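Side-chain contacts in Ton_1535 (Thermococcus onnurineus, PDB 3ZPJ), which is of unknown function but folds as an all-helical alpha-solenoid that contains a left-handed helical turn: residues A60-I63 and A64-R68; S82-A85 and I86-Y89. One frame throughout, in Å; residues are numbered along the deposited sequence.

Both contacts are local, between side chains a turn or so apart, and they lie on consecutive helices of the solenoid: contact 1 on the last turns of helix 53-66, contact 2 where helix 70-86 ends before helix 90-104. Their centres are 18 Å apart, and contact 1 lies farther from the middle of the chain. Its distinctive side-chain pair, an aromatic ring beside a lysine chain, is on the surface, with only Ala-60 and Ala-64 buried. Contact 2 buries Ser-82, Thr-83, Leu-84 and Met-87. Both touch helix 29-45, and the two host helices also pack on each other; contact 2 adds helix 90-104. Contact 1 runs on regular helical bonds that weaken at the end; contact 2 closes with a Schellman motif.

Contact 1: A60-I63 and A64-R68; sequences AMYI and AKKLR
Ala-64, Lys-65 and Lys-66 give their backbone N-H groups to the carbonyls of Ala-60, Met-61 and Tyr-62 in turn, and the N-H...O angle falls from 161° at the first bond to 140° at the third as helix 53-66 nears its end. The last of these donors is shared: Lys-66 N also makes a weak bond to Ile-63 O, at 3.3 Å. On the outer face Tyr-62 and Lys-66, one turn apart, run side by side and point the same way. Tyr-62 swings CG anti to its own N (chi1 170°), which carries the ring along the helix toward Lys-66. CD of Lys-66 lies obliquely to that ring, 3.5 Å from CZ of Tyr-62 and 3.4 Å from its OH. Bends at chi3 and chi4 then leave Lys-66 NZ 4.0 Å from Tyr-62 OH, so carbon rather than the amine makes the close approach. On the inner side Ala-64 CB sits 3.7 Å from Ala-60 O, and its methyl packs on Ala-76, Tyr-77 and Ile-80 of helix 70-86, while Ile-63 packs on helix 29-45. Lys-73 NZ hydrogen-bonds to the carbonyl oxygens of both Ala-64 and Lys-65. The Tyr-62 and Lys-66 pairing is therefore mainly van der Waals contact, made through carbon at an exposed surface.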
loop_
_atom_site.group_PDB
_atom_site.type_symbol
_atom_site.label_atom_id
_atom_site.label_comp_id
_atom_site.label_asym_id
_atom_site.label_seq_id
_atom_site.Cartn_x
_atom_site.Cartn_y
_atom_site.Cartn_z
ATOM N N ALA A 60 -28.580 -8.605 3.345
ATOM C CA ALA A 60 -27.269 -9.088 3.729
ATOM C C ALA A 60 -27.204 -9.242 5.242
ATOM O O ALA A 60 -26.768 -10.279 5.743
ATOM C CB ALA A 60 -26.172 -8.142 3.213
ATOM N N MET A 61 -27.663 -8.222 5.967
ATOM C CA MET A 61 -27.695 -8.277 7.429
ATOM C C MET A 61 -28.548 -9.445 7.908
ATOM O O MET A 61 -28.233 -10.088 8.896
ATOM C CB MET A 61 -28.221 -6.966 8.028
ATOM C CG MET A 61 -27.223 -5.809 8.003
ATOM S SD MET A 61 -27.966 -4.205 8.388
ATOM C CE MET A 61 -26.511 -3.205 8.281
ATOM N N TYR A 62 -29.635 -9.717 7.205
ATOM C CA TYR A 62 -30.537 -10.803 7.595
ATOM C C TYR A 62 -29.857 -12.157 7.413
ATOM O O TYR A 62 -29.974 -13.039 8.257
ATOM C CB TYR A 62 -31.815 -10.740 6.764
ATOM C CG TYR A 62 -32.740 -11.933 6.899
ATOM C CD1 TYR A 62 -33.309 -12.265 8.120
ATOM C CD2 TYR A 62 -33.077 -12.700 5.792
ATOM C CE1 TYR A 62 -34.171 -13.345 8.240
ATOM C CE2 TYR A 62 -33.943 -13.776 5.899
ATOM C CZ TYR A 62 -34.486 -14.094 7.126
ATOM O OH TYR A 62 -35.340 -15.169 7.244
ATOM N N ILE A 63 -29.145 -12.312 6.304
ATOM C CA ILE A 63 -28.429 -13.550 6.039
ATOM C C ILE A 63 -27.360 -13.812 7.109
ATOM O O ILE A 63 -27.226 -14.932 7.608
ATOM C CB ILE A 63 -27.834 -13.544 4.625
ATOM C CG1 ILE A 63 -28.972 -13.553 3.602
ATOM C CG2 ILE A 63 -26.915 -14.732 4.422
ATOM C CD1 ILE A 63 -28.536 -13.449 2.172
ATOM N N ALA A 64 -26.645 -12.764 7.502
ATOM C CA ALA A 64 -25.613 -12.885 8.533
ATOM C C ALA A 64 -26.222 -13.244 9.890
ATOM O O ALA A 64 -25.632 -13.993 10.674
ATOM C CB ALA A 64 -24.816 -11.599 8.639
ATOM N N LYS A 65 -27.404 -12.707 10.162
ATOM C CA LYS A 65 -28.071 -12.950 11.429
ATOM C C LYS A 65 -28.480 -14.428 11.554
ATOM O O LYS A 65 -28.441 -14.998 12.643
ATOM C CB LYS A 65 -29.262 -11.992 11.600
ATOM C CG LYS A 65 -30.385 -12.507 12.511
ATOM C CD LYS A 65 -30.338 -11.940 13.924
ATOM C CE LYS A 65 -31.184 -10.678 14.083
ATOM N NZ LYS A 65 -30.401 -9.461 13.713
ATOM N N LYS A 66 -28.831 -15.066 10.443
ATOM C CA LYS A 66 -29.290 -16.454 10.513
ATOM C C LYS A 66 -28.166 -17.492 10.583
ATOM O O LYS A 66 -28.423 -18.669 10.813
ATOM C CB LYS A 66 -30.225 -16.780 9.349
ATOM C CG LYS A 66 -31.590 -16.107 9.441
ATOM C CD LYS A 66 -32.565 -16.714 8.429
ATOM C CE LYS A 66 -33.259 -17.955 8.989
ATOM N NZ LYS A 66 -34.128 -17.663 10.180
ATOM N N LEU A 67 -26.925 -17.050 10.420
ATOM C CA LEU A 67 -25.814 -17.963 10.156
ATOM C C LEU A 67 -25.520 -19.098 11.158
ATOM O O LEU A 67 -25.258 -20.233 10.737
ATOM C CB LEU A 67 -24.545 -17.171 9.861
ATOM C CG LEU A 67 -24.341 -16.882 8.375
ATOM C CD1 LEU A 67 -23.017 -16.176 8.144
ATOM C CD2 LEU A 67 -24.398 -18.175 7.592
ATOM N N ARG A 68 -25.521 -18.789 12.453
ATOM C CA ARG A 68 -25.204 -19.784 13.504
ATOM C C ARG A 68 -23.707 -20.137 13.723
ATOM O O ARG A 68 -23.209 -20.007 14.838
ATOM C CB ARG A 68 -26.071 -21.063 13.384
ATOM C CG ARG A 68 -27.382 -21.014 14.155
ATOM C CD ARG A 68 -27.797 -19.579 14.474
ATOM N NE ARG A 68 -28.601 -19.480 15.690
ATOM C CZ ARG A 68 -29.247 -18.379 16.066
ATOM N NH1 ARG A 68 -29.183 -17.285 15.312
ATOM N NH2 ARG A 68 -29.965 -18.373 17.188
#

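Contact 2: S82-A85 and I86-Y89; sequences STLA and IMEY
Leu-84 and Met-87 form the close-packed side of this helix end, their chains crossing at an angle with CD2 of Leu-84 4.2 Å from CE of Met-87. With chi1 at -52°, Met-87 CG stands beside its own backbone N and comes within 3.4 Å of Thr-83 O, the carbonyl that also accepts Met-87 N; a bend at chi3 brings CE to 3.9 Å from the same Thr-83 O. Partly exposed Ile-86 makes a tight approach, CG1 3.0 Å from Ser-82 O, which takes a nearly straight bond from Ile-86 N at 2.8 Å. Beyond Met-87 the helix closes in a well-formed Schellman motif. Glu-88, with positive phi, is the C-prime residue; its N bonds to Ala-85 O, and Tyr-89 N reaches back 2.9 Å to Leu-84 O from above the carbonyl plane. Only the side chains here are looser: exposed Glu-88 has its CB bond leading away from 82-85, and exposed Tyr-89 meets Leu-84 through CB and its ring edge, CD2 lying 3.8 Å from Leu-84 O. Tyr-89 is then the N-cap residue of helix 90-104, whose Ala-93 and Phe-96 receive Leu-84. Met-87 packs against helices 29-45 and 53-66, and Ser-82 OG bonds to His-123 of helix 110-126.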
loop_
_atom_site.group_PDB
_atom_site.type_symbol
_atom_site.label_atom_id
_atom_site.label_comp_id
_atom_site.label_asym_id
_atom_site.label_seq_id
_atom_site.Cartn_x
_atom_site.Cartn_y
_atom_site.Cartn_z
ATOM N N SER A 82 -17.024 -3.670 6.272
ATOM C CA SER A 82 -16.160 -2.892 5.389
ATOM C C SER A 82 -16.955 -2.149 4.313
ATOM O O SER A 82 -16.587 -1.037 3.952
ATOM C CB SER A 82 -15.008 -3.723 4.788
ATOM O OG SER A 82 -15.468 -4.776 3.972
ATOM N N THR A 83 -18.068 -2.716 3.846
ATOM C CA THR A 83 -18.868 -2.015 2.845
ATOM C C THR A 83 -19.573 -0.778 3.426
ATOM O O THR A 83 -19.707 0.249 2.744
ATOM C CB THR A 83 -19.863 -2.949 2.093
ATOM O OG1 THR A 83 -21.013 -3.184 2.896
ATOM C CG2 THR A 83 -19.212 -4.274 1.771
ATOM N N LEU A 84 -20.011 -0.868 4.680
ATOM C CA LEU A 84 -20.573 0.298 5.364
ATOM C C LEU A 84 -19.506 1.358 5.501
ATOM O O LEU A 84 -19.765 2.542 5.317
ATOM C CB LEU A 84 -21.081 -0.059 6.757
ATOM C CG LEU A 84 -22.289 -0.980 6.838
ATOM C CD1 LEU A 84 -22.558 -1.331 8.288
ATOM C CD2 LEU A 84 -23.507 -0.322 6.187
ATOM N N ALA A 85 -18.300 0.918 5.835
ATOM C CA ALA A 85 -17.181 1.828 6.031
ATOM C C ALA A 85 -16.788 2.520 4.728
ATOM O O ALA A 85 -16.497 3.716 4.724
ATOM C CB ALA A 85 -16.002 1.094 6.632
ATOM N N ILE A 86 -16.770 1.763 3.635
ATOM C CA ILE A 86 -16.652 2.337 2.301
ATOM C C ILE A 86 -17.630 3.510 2.162
ATOM O O ILE A 86 -17.221 4.630 1.873
ATOM C CB ILE A 86 -16.981 1.294 1.193
ATOM C CG1 ILE A 86 -16.057 0.082 1.264
ATOM C CG2 ILE A 86 -16.885 1.911 -0.178
ATOM C CD1 ILE A 86 -14.627 0.377 0.994
ATOM N N MET A 87 -18.915 3.251 2.396
ATOM C CA MET A 87 -19.956 4.276 2.264
ATOM C C MET A 87 -20.054 5.269 3.433
ATOM O O MET A 87 -21.057 5.973 3.568
ATOM C CB MET A 87 -21.319 3.622 2.055
ATOM C CG MET A 87 -21.356 2.606 0.935
ATOM S SD MET A 87 -23.042 2.018 0.730
ATOM C CE MET A 87 -23.374 1.459 2.406
ATOM N N GLU A 88 -19.028 5.309 4.276
ATOM C CA GLU A 88 -18.919 6.313 5.343
ATOM C C GLU A 88 -19.969 6.220 6.449
ATOM O O GLU A 88 -20.261 7.210 7.121
ATOM C CB GLU A 88 -18.874 7.729 4.758
ATOM C CG GLU A 88 -17.737 7.921 3.773
ATOM C CD GLU A 88 -17.697 9.309 3.175
ATOM O OE1 GLU A 88 -18.740 10.007 3.188
ATOM O OE2 GLU A 88 -16.613 9.696 2.693
ATOM N N TYR A 89 -20.531 5.032 6.639
ATOM C CA TYR A 89 -21.365 4.771 7.806
ATOM C C TYR A 89 -20.471 4.194 8.900
ATOM O O TYR A 89 -20.481 2.992 9.178
ATOM C CB TYR A 89 -22.499 3.813 7.466
ATOM C CG TYR A 89 -23.451 4.353 6.425
ATOM C CD1 TYR A 89 -24.529 5.156 6.790
ATOM C CD2 TYR A 89 -23.278 4.063 5.078
ATOM C CE1 TYR A 89 -25.401 5.650 5.844
ATOM C CE2 TYR A 89 -24.149 4.555 4.124
ATOM C CZ TYR A 89 -25.206 5.348 4.514
ATOM O OH TYR A 89 -26.075 5.840 3.567
#